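Long-range contact in glutathione S-transferase-like protein (PDB 4GLT), which binds glutathione and probably acts as a glutathione S-transferase: residues Y33-I46 / S85-A99. Numbering follows the deposited sequence.
Sequences YARKVRVVAAEKRI and SRVIVEYLDHRTPVA. With GSH (glutathione), chain E.
Val37 and Val40 of helix 33-44 meet Ile88, Val89 and Leu92 of helix 85-93 in an apolar seam between two parallel helices, their axes 9.6 Å apart at an angle of 2°. The two methyls of Val37 divide the work: CG1, anti to the backbone N (chi1 -179°), touches Ile88 CG2 at 3.6 Å, the two side chains crossing at about a right angle, while CG2 faces Ser85 CB. One turn on, Val40 CG2 meets Val89 CG2 at 3.7 Å, and Ile46 CD1 closes the seam against Leu92 CD2.

Polar contacts gather at both ends. At the C-terminal end Lys44, its chain bent at three torsions, points NZ among Asp93, Thr96 and Ala99; NZ pairs with Asp93 OD1 in a salt bridge whose modelled length is too short to trust, and donates nearly straight down the carbonyl of Ala99 (C=O...N 167°). Thr96 OG1 returns a 3.0 Å bond to a lone pair of Lys44 O.

At the N-terminal end Lys36 NZ donates to Ser85 OG (2.7 Å) and also salt-bridges Glu116 and Asp120. Ser85 OG and N donate to the glutathione carboxylate oxygens O12 (2.6 Å) and O11, and glutathione CB1 lies 3.8 Å above one face of the Tyr33 ring. This helix pair flanks the sheet of the thioredoxin-like N-terminal domain, its N-terminal ends forming part of the glutathione site.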
# COMPACT_ATOMS: atom_id res chain seq x y z
N TYR A 33 -0.59 -10.98 -1.61
CA TYR A 33 -1.57 -9.90 -1.65
C TYR A 33 -2.86 -10.38 -2.30
O TYR A 33 -3.94 -9.99 -1.90
CB TYR A 33 -1.03 -8.72 -2.46
CG TYR A 33 0.36 -8.32 -2.07
CD1 TYR A 33 0.59 -7.60 -0.91
CD2 TYR A 33 1.46 -8.68 -2.85
CE1 TYR A 33 1.86 -7.23 -0.54
CE2 TYR A 33 2.74 -8.31 -2.49
CZ TYR A 33 2.93 -7.58 -1.33
OH TYR A 33 4.20 -7.22 -0.95
N ALA A 34 -2.71 -11.23 -3.32
CA ALA A 34 -3.86 -11.84 -3.96
C ALA A 34 -4.53 -12.77 -2.97
O ALA A 34 -5.75 -12.80 -2.87
CB ALA A 34 -3.43 -12.60 -5.21
N ARG A 35 -3.72 -13.52 -2.23
CA ARG A 35 -4.23 -14.48 -1.28
C ARG A 35 -5.06 -13.80 -0.19
O ARG A 35 -6.10 -14.32 0.22
CB ARG A 35 -3.08 -15.29 -0.65
CG ARG A 35 -3.56 -16.44 0.21
CD ARG A 35 -2.42 -17.16 0.92
NE ARG A 35 -2.91 -18.36 1.59
CZ ARG A 35 -2.15 -19.18 2.32
NH1 ARG A 35 -0.86 -18.92 2.48
NH2 ARG A 35 -2.69 -20.25 2.87
N LYS A 36 -4.59 -12.65 0.28
CA LYS A 36 -5.32 -11.88 1.29
C LYS A 36 -6.71 -11.55 0.73
O LYS A 36 -7.72 -11.67 1.44
CB LYS A 36 -4.53 -10.60 1.66
CG LYS A 36 -5.21 -9.70 2.70
CD LYS A 36 -4.45 -8.38 2.91
CE LYS A 36 -4.06 -7.76 1.57
NZ LYS A 36 -3.72 -6.32 1.66
N VAL A 37 -6.76 -11.14 -0.54
CA VAL A 37 -8.03 -10.86 -1.21
C VAL A 37 -8.90 -12.11 -1.35
O VAL A 37 -10.09 -12.09 -1.04
CB VAL A 37 -7.81 -10.23 -2.61
CG1 VAL A 37 -9.14 -9.91 -3.27
CG2 VAL A 37 -6.99 -8.96 -2.50
N ARG A 38 -8.32 -13.21 -1.82
CA ARG A 38 -9.10 -14.44 -1.97
C ARG A 38 -9.68 -14.86 -0.63
O ARG A 38 -10.85 -15.24 -0.55
CB ARG A 38 -8.26 -15.56 -2.57
CG ARG A 38 -7.73 -15.24 -3.96
CD ARG A 38 -6.45 -16.02 -4.22
NE ARG A 38 -6.71 -17.40 -4.63
CZ ARG A 38 -5.82 -18.39 -4.52
NH1 ARG A 38 -4.62 -18.14 -4.00
NH2 ARG A 38 -6.12 -19.61 -4.92
N VAL A 39 -8.87 -14.77 0.42
CA VAL A 39 -9.31 -15.22 1.74
C VAL A 39 -10.47 -14.38 2.27
O VAL A 39 -11.35 -14.89 2.97
CB VAL A 39 -8.16 -15.24 2.77
CG1 VAL A 39 -8.71 -15.32 4.20
CG2 VAL A 39 -7.24 -16.43 2.53
N VAL A 40 -10.45 -13.09 1.96
CA VAL A 40 -11.49 -12.20 2.46
C VAL A 40 -12.77 -12.55 1.72
O VAL A 40 -13.84 -12.60 2.32
CB VAL A 40 -11.11 -10.72 2.25
CG1 VAL A 40 -12.35 -9.84 2.23
CG2 VAL A 40 -10.13 -10.27 3.32
N ALA A 41 -12.63 -12.83 0.42
CA ALA A 41 -13.76 -13.20 -0.42
C ALA A 41 -14.52 -14.38 0.16
O ALA A 41 -15.75 -14.40 0.19
CB ALA A 41 -13.30 -13.50 -1.84
N ALA A 42 -13.77 -15.38 0.62
CA ALA A 42 -14.36 -16.58 1.20
C ALA A 42 -15.01 -16.26 2.54
O ALA A 42 -16.12 -16.71 2.81
CB ALA A 42 -13.30 -17.66 1.37
N GLU A 43 -14.34 -15.49 3.37
CA GLU A 43 -14.89 -15.15 4.66
C GLU A 43 -16.17 -14.35 4.53
O GLU A 43 -17.09 -14.53 5.29
CB GLU A 43 -13.86 -14.40 5.50
CG GLU A 43 -12.63 -15.22 5.80
CD GLU A 43 -12.90 -16.36 6.76
OE1 GLU A 43 -13.76 -16.19 7.64
OE2 GLU A 43 -12.24 -17.41 6.63
N LYS A 44 -16.24 -13.46 3.56
CA LYS A 44 -17.46 -12.71 3.36
C LYS A 44 -18.53 -13.59 2.73
O LYS A 44 -19.69 -13.23 2.69
CB LYS A 44 -17.23 -11.45 2.53
CG LYS A 44 -16.50 -10.36 3.27
CD LYS A 44 -17.01 -10.21 4.68
CE LYS A 44 -18.31 -9.46 4.76
NZ LYS A 44 -18.18 -8.19 5.50
N ARG A 45 -18.12 -14.74 2.22
CA ARG A 45 -19.05 -15.60 1.51
C ARG A 45 -19.53 -14.92 0.26
O ARG A 45 -20.71 -14.91 -0.03
CB ARG A 45 -20.27 -15.88 2.37
CG ARG A 45 -19.99 -16.16 3.82
CD ARG A 45 -19.72 -17.63 4.06
NE ARG A 45 -20.05 -18.00 5.42
CZ ARG A 45 -19.21 -17.92 6.45
NH1 ARG A 45 -17.98 -17.46 6.27
NH2 ARG A 45 -19.61 -18.28 7.66
N ILE A 46 -18.60 -14.33 -0.46
CA ILE A 46 -18.92 -13.69 -1.72
C ILE A 46 -18.46 -14.57 -2.87
O ILE A 46 -17.33 -15.02 -2.90
CB ILE A 46 -18.24 -12.32 -1.81
CG1 ILE A 46 -18.82 -11.40 -0.74
CG2 ILE A 46 -18.43 -11.73 -3.19
CD1 ILE A 46 -18.05 -10.12 -0.53
N SER A 85 -4.66 -4.34 -3.23
CA SER A 85 -5.31 -5.26 -2.34
C SER A 85 -5.97 -4.53 -1.20
O SER A 85 -7.02 -4.93 -0.75
CB SER A 85 -4.32 -6.28 -1.82
OG SER A 85 -3.37 -5.69 -0.98
N ARG A 86 -5.35 -3.47 -0.70
CA ARG A 86 -5.94 -2.73 0.41
C ARG A 86 -7.28 -2.06 0.10
O ARG A 86 -8.17 -2.05 0.92
CB ARG A 86 -4.93 -1.76 1.03
CG ARG A 86 -3.78 -2.49 1.67
CD ARG A 86 -3.13 -1.70 2.78
NE ARG A 86 -1.97 -0.98 2.31
CZ ARG A 86 -1.32 -0.06 3.01
NH1 ARG A 86 -1.73 0.26 4.22
NH2 ARG A 86 -0.28 0.54 2.48
N VAL A 87 -7.41 -1.50 -1.10
CA VAL A 87 -8.67 -0.96 -1.56
C VAL A 87 -9.72 -2.08 -1.73
O VAL A 87 -10.84 -1.98 -1.22
CB VAL A 87 -8.49 -0.22 -2.89
CG1 VAL A 87 -9.78 0.49 -3.29
CG2 VAL A 87 -7.32 0.77 -2.79
N ILE A 88 -9.33 -3.14 -2.44
CA ILE A 88 -10.21 -4.27 -2.78
C ILE A 88 -10.87 -4.92 -1.56
O ILE A 88 -12.06 -5.23 -1.57
CB ILE A 88 -9.43 -5.35 -3.56
CG1 ILE A 88 -8.98 -4.80 -4.92
CG2 ILE A 88 -10.29 -6.58 -3.78
CD1 ILE A 88 -7.93 -5.63 -5.61
N VAL A 89 -10.07 -5.13 -0.54
CA VAL A 89 -10.52 -5.68 0.74
C VAL A 89 -11.48 -4.78 1.53
O VAL A 89 -12.25 -5.27 2.36
CB VAL A 89 -9.29 -6.01 1.62
CG1 VAL A 89 -9.61 -5.83 3.09
CG2 VAL A 89 -8.79 -7.42 1.33
N GLU A 90 -11.43 -3.47 1.32
CA GLU A 90 -12.40 -2.62 2.00
C GLU A 90 -13.72 -2.70 1.25
O GLU A 90 -14.78 -2.84 1.83
CB GLU A 90 -11.92 -1.17 2.12
CG GLU A 90 -12.82 -0.33 3.00
CD GLU A 90 -12.18 0.97 3.46
OE1 GLU A 90 -11.36 1.53 2.70
OE2 GLU A 90 -12.51 1.44 4.56
N TYR A 91 -13.62 -2.66 -0.07
CA TYR A 91 -14.77 -2.86 -0.93
C TYR A 91 -15.57 -4.13 -0.60
O TYR A 91 -16.79 -4.08 -0.49
CB TYR A 91 -14.32 -2.90 -2.38
CG TYR A 91 -15.42 -3.22 -3.34
CD1 TYR A 91 -16.31 -2.24 -3.75
CD2 TYR A 91 -15.58 -4.50 -3.84
CE1 TYR A 91 -17.33 -2.52 -4.63
CE2 TYR A 91 -16.59 -4.79 -4.73
CZ TYR A 91 -17.47 -3.79 -5.12
OH TYR A 91 -18.48 -4.08 -6.00
N LEU A 92 -14.89 -5.27 -0.46
CA LEU A 92 -15.57 -6.55 -0.25
C LEU A 92 -16.18 -6.70 1.15
O LEU A 92 -17.25 -7.29 1.30
CB LEU A 92 -14.62 -7.71 -0.53
CG LEU A 92 -14.13 -7.91 -1.97
CD1 LEU A 92 -12.91 -8.80 -2.00
CD2 LEU A 92 -15.23 -8.48 -2.85
N ASP A 93 -15.51 -6.17 2.17
CA ASP A 93 -16.03 -6.30 3.53
C ASP A 93 -17.38 -5.60 3.65
O ASP A 93 -18.13 -5.87 4.58
CB ASP A 93 -15.05 -5.76 4.57
CG ASP A 93 -15.55 -5.92 6.00
OD1 ASP A 93 -16.27 -6.90 6.29
OD2 ASP A 93 -15.23 -5.05 6.84
N HIS A 94 -17.69 -4.72 2.71
CA HIS A 94 -18.92 -3.95 2.76
C HIS A 94 -20.02 -4.58 1.90
O HIS A 94 -21.15 -4.12 1.89
CB HIS A 94 -18.66 -2.52 2.27
CG HIS A 94 -19.84 -1.61 2.39
ND1 HIS A 94 -20.76 -1.45 1.37
CD2 HIS A 94 -20.26 -0.81 3.40
CE1 HIS A 94 -21.69 -0.59 1.76
NE2 HIS A 94 -21.41 -0.19 2.98
N ARG A 95 -19.65 -5.58 1.11
CA ARG A 95 -20.61 -6.31 0.29
C ARG A 95 -21.65 -7.15 1.05
O ARG A 95 -22.79 -7.24 0.65
CB ARG A 95 -19.89 -7.17 -0.74
CG ARG A 95 -19.92 -6.62 -2.15
CD ARG A 95 -19.42 -5.20 -2.21
NE ARG A 95 -20.49 -4.23 -2.05
CZ ARG A 95 -20.30 -2.95 -1.75
NH1 ARG A 95 -19.07 -2.48 -1.55
NH2 ARG A 95 -21.33 -2.13 -1.63
N THR A 96 -21.22 -7.79 2.13
CA THR A 96 -22.09 -8.66 2.89
C THR A 96 -21.92 -8.46 4.38
O THR A 96 -20.90 -7.97 4.85
CB THR A 96 -21.82 -10.14 2.59
OG1 THR A 96 -20.99 -10.69 3.60
CG2 THR A 96 -21.17 -10.29 1.25
N PRO A 97 -22.92 -8.86 5.13
CA PRO A 97 -22.98 -8.63 6.56
C PRO A 97 -22.49 -9.83 7.32
O PRO A 97 -22.73 -9.94 8.51
CB PRO A 97 -24.46 -8.43 6.82
CG PRO A 97 -25.12 -9.15 5.71
CD PRO A 97 -24.26 -8.92 4.53
N VAL A 98 -21.83 -10.75 6.64
CA VAL A 98 -21.44 -11.99 7.27
C VAL A 98 -20.53 -11.75 8.45
O VAL A 98 -20.73 -12.33 9.52
CB VAL A 98 -20.62 -12.81 6.31
CG1 VAL A 98 -19.28 -12.16 6.14
CG2 VAL A 98 -20.45 -14.20 6.86
N ALA A 99 -19.55 -10.89 8.28
CA ALA A 99 -18.64 -10.59 9.36
C ALA A 99 -18.05 -9.23 9.12
O ALA A 99 -18.13 -8.72 8.01
CB ALA A 99 -17.55 -11.62 9.41
N1 GSH E . 0.39 -3.25 -3.26
CA1 GSH E . -0.16 -4.32 -4.12
C1 GSH E . -1.22 -4.97 -3.29
O11 GSH E . -2.15 -5.58 -3.83
O12 GSH E . -1.13 -4.85 -2.05
CB1 GSH E . 0.98 -5.27 -4.55
CG1 GSH E . 0.51 -6.37 -5.51
CD1 GSH E . 1.66 -7.30 -5.88
OE1 GSH E . 2.81 -7.04 -5.54
N2 GSH E . 1.35 -8.39 -6.59
CA2 GSH E . 2.29 -9.36 -7.17
C2 GSH E . 2.99 -10.23 -6.15
O2 GSH E . 2.41 -10.61 -5.15
CB2 GSH E . 3.28 -8.66 -8.08
SG2 GSH E . 2.47 -8.00 -9.55
N3 GSH E . 4.24 -10.57 -6.42
CA3 GSH E . 5.06 -11.33 -5.48
C3 GSH E . 4.98 -12.83 -5.69
O31 GSH E . 5.92 -13.54 -5.28
O32 GSH E . 3.97 -13.31 -6.26